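Long-range contacts in transcriptional regulator, MarR family (Neisseria meningitidis serogroup B, PDB 3G3Z), which probably binds DNA as a MarR-family transcription factor and regulates gene expression, working through a winged helix-turn-helix domain: residues Phe34-Thr39 against Lys49-Lys54; Gly73-Gln78 against Arg87-Thr92. All coordinates share one frame; numbering follows the deposited sequence.

Contact 1. Residues Phe34-Thr39 against Lys49-Lys54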
# COMPACT_ATOMS: atom_id res chain seq x y z
N PHE A 34 10.13 8.62 6.80
CA PHE A 34 9.47 9.64 5.98
C PHE A 34 8.25 10.21 6.66
O PHE A 34 8.06 11.43 6.72
CB PHE A 34 9.09 9.04 4.62
CG PHE A 34 8.41 10.01 3.72
CD1 PHE A 34 9.16 10.97 3.03
CD2 PHE A 34 7.03 10.00 3.57
CE1 PHE A 34 8.53 11.90 2.19
CE2 PHE A 34 6.40 10.92 2.73
CZ PHE A 34 7.15 11.87 2.05
N ALA A 35 7.43 9.31 7.21
CA ALA A 35 6.21 9.70 7.90
C ALA A 35 6.49 10.76 8.97
O ALA A 35 5.82 11.79 9.00
CB ALA A 35 5.53 8.46 8.52
N VAL A 36 7.50 10.54 9.82
CA VAL A 36 7.89 11.51 10.86
C VAL A 36 8.53 12.75 10.25
O VAL A 36 8.03 13.86 10.43
CB VAL A 36 8.86 10.87 11.93
CG1 VAL A 36 9.31 11.90 12.99
CG2 VAL A 36 8.18 9.72 12.61
N LEU A 37 9.62 12.56 9.52
CA LEU A 37 10.42 13.67 8.99
C LEU A 37 9.63 14.60 8.05
O LEU A 37 9.70 15.83 8.18
CB LEU A 37 11.66 13.12 8.26
CG LEU A 37 12.66 12.31 9.12
CD1 LEU A 37 13.62 11.54 8.23
CD2 LEU A 37 13.41 13.22 10.08
N TYR A 38 8.89 14.01 7.12
CA TYR A 38 8.14 14.81 6.17
C TYR A 38 6.93 15.53 6.78
O TYR A 38 6.67 16.69 6.43
CB TYR A 38 7.73 13.98 4.97
CG TYR A 38 7.17 14.80 3.83
CD1 TYR A 38 8.01 15.54 2.99
CD2 TYR A 38 5.80 14.84 3.60
CE1 TYR A 38 7.49 16.30 1.95
CE2 TYR A 38 5.27 15.60 2.56
CZ TYR A 38 6.12 16.32 1.74
OH TYR A 38 5.59 17.07 0.71
N THR A 39 6.22 14.87 7.69
CA THR A 39 5.12 15.52 8.43
C THR A 39 5.64 16.73 9.21
O THR A 39 5.06 17.82 9.16
CB THR A 39 4.37 14.55 9.39
OG1 THR A 39 3.96 13.37 8.67
CG2 THR A 39 3.13 15.20 9.97
N LYS A 49 0.89 10.71 17.66
CA LYS A 49 -0.45 10.24 17.30
C LYS A 49 -0.93 10.80 15.96
O LYS A 49 -1.46 10.05 15.13
CB LYS A 49 -1.46 10.56 18.40
CG LYS A 49 -2.87 10.08 18.08
CD LYS A 49 -3.52 9.46 19.30
CE LYS A 49 -4.67 10.28 19.80
NZ LYS A 49 -5.95 9.85 19.13
N HIS A 50 -0.74 12.10 15.75
CA HIS A 50 -1.14 12.73 14.48
C HIS A 50 -0.41 12.11 13.28
O HIS A 50 -1.02 11.82 12.24
CB HIS A 50 -0.89 14.24 14.52
CG HIS A 50 -1.11 14.92 13.21
ND1 HIS A 50 -2.33 15.44 12.84
CD2 HIS A 50 -0.27 15.14 12.16
CE1 HIS A 50 -2.23 15.96 11.63
NE2 HIS A 50 -1.00 15.80 11.20
N ILE A 51 0.90 11.95 13.43
CA ILE A 51 1.75 11.32 12.42
C ILE A 51 1.29 9.89 12.15
O ILE A 51 1.14 9.50 10.99
CB ILE A 51 3.23 11.35 12.89
CG1 ILE A 51 3.72 12.79 13.00
CG2 ILE A 51 4.12 10.52 11.96
CD1 ILE A 51 4.95 12.95 13.87
N GLY A 52 1.06 9.12 13.22
CA GLY A 52 0.63 7.72 13.13
C GLY A 52 -0.68 7.58 12.37
O GLY A 52 -0.81 6.72 11.50
N GLU A 53 -1.65 8.44 12.71
CA GLU A 53 -2.95 8.46 12.04
C GLU A 53 -2.88 8.92 10.57
O GLU A 53 -3.42 8.25 9.69
CB GLU A 53 -3.99 9.24 12.87
CG GLU A 53 -4.86 8.30 13.72
CD GLU A 53 -5.31 8.86 15.07
OE1 GLU A 53 -5.66 10.06 15.15
OE2 GLU A 53 -5.33 8.08 16.06
N LYS A 54 -2.16 10.01 10.32
CA LYS A 54 -1.95 10.51 8.97
C LYS A 54 -1.37 9.45 8.01
O LYS A 54 -1.84 9.30 6.89
CB LYS A 54 -1.04 11.74 8.99
CG LYS A 54 -0.88 12.42 7.65
CD LYS A 54 0.16 13.53 7.73
CE LYS A 54 0.57 14.06 6.35
NZ LYS A 54 -0.39 15.06 5.81

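Contact 2. Residues Gly73-Gln78 against Arg87-Thr92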
# COMPACT_ATOMS: atom_id res chain seq x y z
N GLY A 73 19.70 13.58 17.27
CA GLY A 73 19.53 15.03 17.45
C GLY A 73 18.70 15.72 16.38
O GLY A 73 18.76 16.94 16.23
N LEU A 74 17.92 14.95 15.62
CA LEU A 74 17.18 15.50 14.48
C LEU A 74 15.78 16.00 14.83
O LEU A 74 15.22 16.85 14.12
CB LEU A 74 17.12 14.47 13.35
CG LEU A 74 18.49 14.06 12.80
CD1 LEU A 74 18.37 12.86 11.85
CD2 LEU A 74 19.20 15.25 12.14
N ILE A 75 15.22 15.48 15.93
CA ILE A 75 13.90 15.89 16.42
C ILE A 75 13.94 16.14 17.94
O ILE A 75 14.95 15.87 18.59
CB ILE A 75 12.80 14.83 16.10
CG1 ILE A 75 13.11 13.50 16.79
CG2 ILE A 75 12.63 14.67 14.58
CD1 ILE A 75 11.96 12.51 16.77
N GLU A 76 12.84 16.65 18.49
CA GLU A 76 12.73 16.91 19.92
C GLU A 76 11.28 17.00 20.39
O GLU A 76 10.41 17.51 19.68
CB GLU A 76 13.47 18.21 20.28
CG GLU A 76 12.84 19.46 19.66
CD GLU A 76 13.79 20.64 19.61
OE1 GLU A 76 14.82 20.61 20.31
OE2 GLU A 76 13.50 21.60 18.86
N TRP A 77 11.03 16.50 21.60
CA TRP A 77 9.76 16.73 22.28
C TRP A 77 9.86 18.04 23.02
O TRP A 77 10.92 18.37 23.57
CB TRP A 77 9.48 15.61 23.29
CG TRP A 77 9.33 14.26 22.68
CD1 TRP A 77 8.17 13.70 22.21
CD2 TRP A 77 10.36 13.29 22.47
NE1 TRP A 77 8.42 12.44 21.72
CE2 TRP A 77 9.76 12.16 21.87
CE3 TRP A 77 11.74 13.27 22.73
CZ2 TRP A 77 10.49 11.02 21.52
CZ3 TRP A 77 12.46 12.13 22.39
CH2 TRP A 77 11.83 11.02 21.79
N GLN A 78 8.77 18.80 23.05
CA GLN A 78 8.70 19.96 23.93
C GLN A 78 8.57 19.45 25.37
O GLN A 78 8.24 18.28 25.59
CB GLN A 78 7.52 20.85 23.56
CG GLN A 78 6.16 20.20 23.77
CD GLN A 78 5.22 21.07 24.58
OE1 GLN A 78 4.64 22.03 24.06
NE2 GLN A 78 5.06 20.73 25.85
N ARG A 87 3.01 14.31 23.60
CA ARG A 87 3.61 15.64 23.61
C ARG A 87 4.10 16.06 22.21
O ARG A 87 4.45 15.20 21.40
CB ARG A 87 4.75 15.68 24.65
CG ARG A 87 5.22 17.07 25.05
CD ARG A 87 5.35 17.26 26.57
NE ARG A 87 5.73 16.06 27.32
CZ ARG A 87 6.97 15.59 27.45
NH1 ARG A 87 8.00 16.21 26.87
NH2 ARG A 87 7.19 14.49 28.16
N LEU A 88 4.08 17.36 21.94
CA LEU A 88 4.39 17.89 20.61
C LEU A 88 5.82 17.60 20.17
O LEU A 88 6.78 17.84 20.90
CB LEU A 88 4.14 19.40 20.54
CG LEU A 88 2.72 19.90 20.27
CD1 LEU A 88 2.61 21.39 20.63
CD2 LEU A 88 2.31 19.66 18.81
N LEU A 89 5.93 17.10 18.95
CA LEU A 89 7.20 16.75 18.35
C LEU A 89 7.62 17.85 17.38
O LEU A 89 6.80 18.37 16.62
CB LEU A 89 7.05 15.41 17.64
CG LEU A 89 8.17 14.38 17.52
CD1 LEU A 89 8.90 14.14 18.83
CD2 LEU A 89 7.54 13.09 17.01
N SER A 90 8.90 18.18 17.40
CA SER A 90 9.45 19.27 16.61
C SER A 90 10.76 18.83 15.93
O SER A 90 11.51 18.02 16.48
CB SER A 90 9.69 20.46 17.53
OG SER A 90 10.44 21.48 16.91
N LEU A 91 11.01 19.33 14.73
CA LEU A 91 12.34 19.23 14.12
C LEU A 91 13.30 20.18 14.83
O LEU A 91 12.97 21.34 15.07
CB LEU A 91 12.29 19.60 12.64
CG LEU A 91 12.38 18.59 11.48
CD1 LEU A 91 12.00 17.14 11.80
CD2 LEU A 91 11.56 19.12 10.32
N THR A 92 14.48 19.68 15.16
CA THR A 92 15.55 20.53 15.67
C THR A 92 16.11 21.37 14.53
O THR A 92 15.73 21.19 13.37
CB THR A 92 16.68 19.70 16.27
OG1 THR A 92 17.22 18.86 15.24
CG2 THR A 92 16.16 18.84 17.42

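Contact 1. Residues Phe34-Thr39 against Lys49-Lys54
I51 meets A35, V36 and T39 of helix 31-43 through its two branches, CG2 and CG1. From CB the chain forks. The CG2 branch, anti to the backbone N, reaches the carbonyl oxygen of A35, with I51 CG2 3.6 Å from A35 O. The same methyl lies 4.2 Å from V36 CG2 and a little farther from A35 CB. The other branch, with CG1 anti to the carbonyl carbon (chi1 -64°), turns to T39, where I51 CG1 is 3.9 Å from T39 CG2. Beyond it, CD1 leaves helix 31-43 and heads for the beta hairpin.

T39 is wedged between three side chains of helix 48-55. Its methyl also sits at the edge of the H50 ring, T39 CG2 lying 4.0 Å from H50 CD2. Its OG1 bonds to W55 NE1. K54 runs past T39 in the opposite direction, its CD 3.9 Å from T39 OG1. The K54 amine goes on to E43 and to D7 of the second subunit, while H50 NE2 bonds E43.

The short helix axes approach to 9.6 Å, at 115° between their directions. The contact joins two helices of the helix-turn-helix domain. V36 continues onto V65, C66 and L69 of helix 59-71, and the F34 and Y38 side chains pack on helix 93-117.

Contact 2. Residues Gly73-Gln78 against Arg87-Thr92
E76 and S90 form the central hydrogen-bonded pair of an antiparallel beta hairpin, the wing of the winged helix-turn-helix fold. E76 N donates to S90 O and S90 N donates to E76 O, both at 2.8 Å. Toward the connecting loop, Q78 N donates to L88 O at 3.1 Å. At the helical end, T92 N donates to L74 O.

W77 and L89 make a non-hydrogen-bonded pair and share one face. Their side chains lie side by side and point the same way. L89 CD1 sits over the five-membered ring of W77, 3.5 Å from its centroid and 17° off the normal, a CH-pi contact. I75 CD1 touches the same methyl from 4.0 Å. On the other face E76 and S90 lie together, and T92 CG2 packs against the E76 carboxylate. Near the connecting loop the Q78 and R87 side chains cross, with Q78 CG 3.5 Å from R87 CG.

The next shell fixes these groups. W77 NE1 bonds Q48, and R84 makes a cation-pi contact with the indole. L89 also packs on C66 and L40, and its backbone bonds R46. R87 bends at chi2 and chi3, and its NH2 bonds Q82 O.

At the other end G73 closes helix 59-71 in a Schellman motif, and T92 is the N-cap of helix 93-117. T92 OG1 lies between the backbone N and the carbonyl carbon (chi1 61°). There it bonds G95 N, and it donates to G73 O at 2.7 Å.

How the contacts relate
Contact 1 is a buried packing of two helices, its centre about 5 Å from the centre of the chain. Contact 2 is a partly buried hairpin, its centre about 17 Å from the centre of the chain. The chemistry follows the place. Contact 1 is held by methyl and methylene groups, with its charged ends turned to E43 and to the second subunit. Contact 2 is held by backbone bonds, with an apolar face set on the helices and a polar face of E76 and S90. Helix 31-43 forms one side of contact 1 and also packs on the hairpin through L40 and A41, while helix 59-71 packs on both contacts. They also meet directly, where I51 CD1 lies 4.1 Å from L89 CD2, tying wing to helical core.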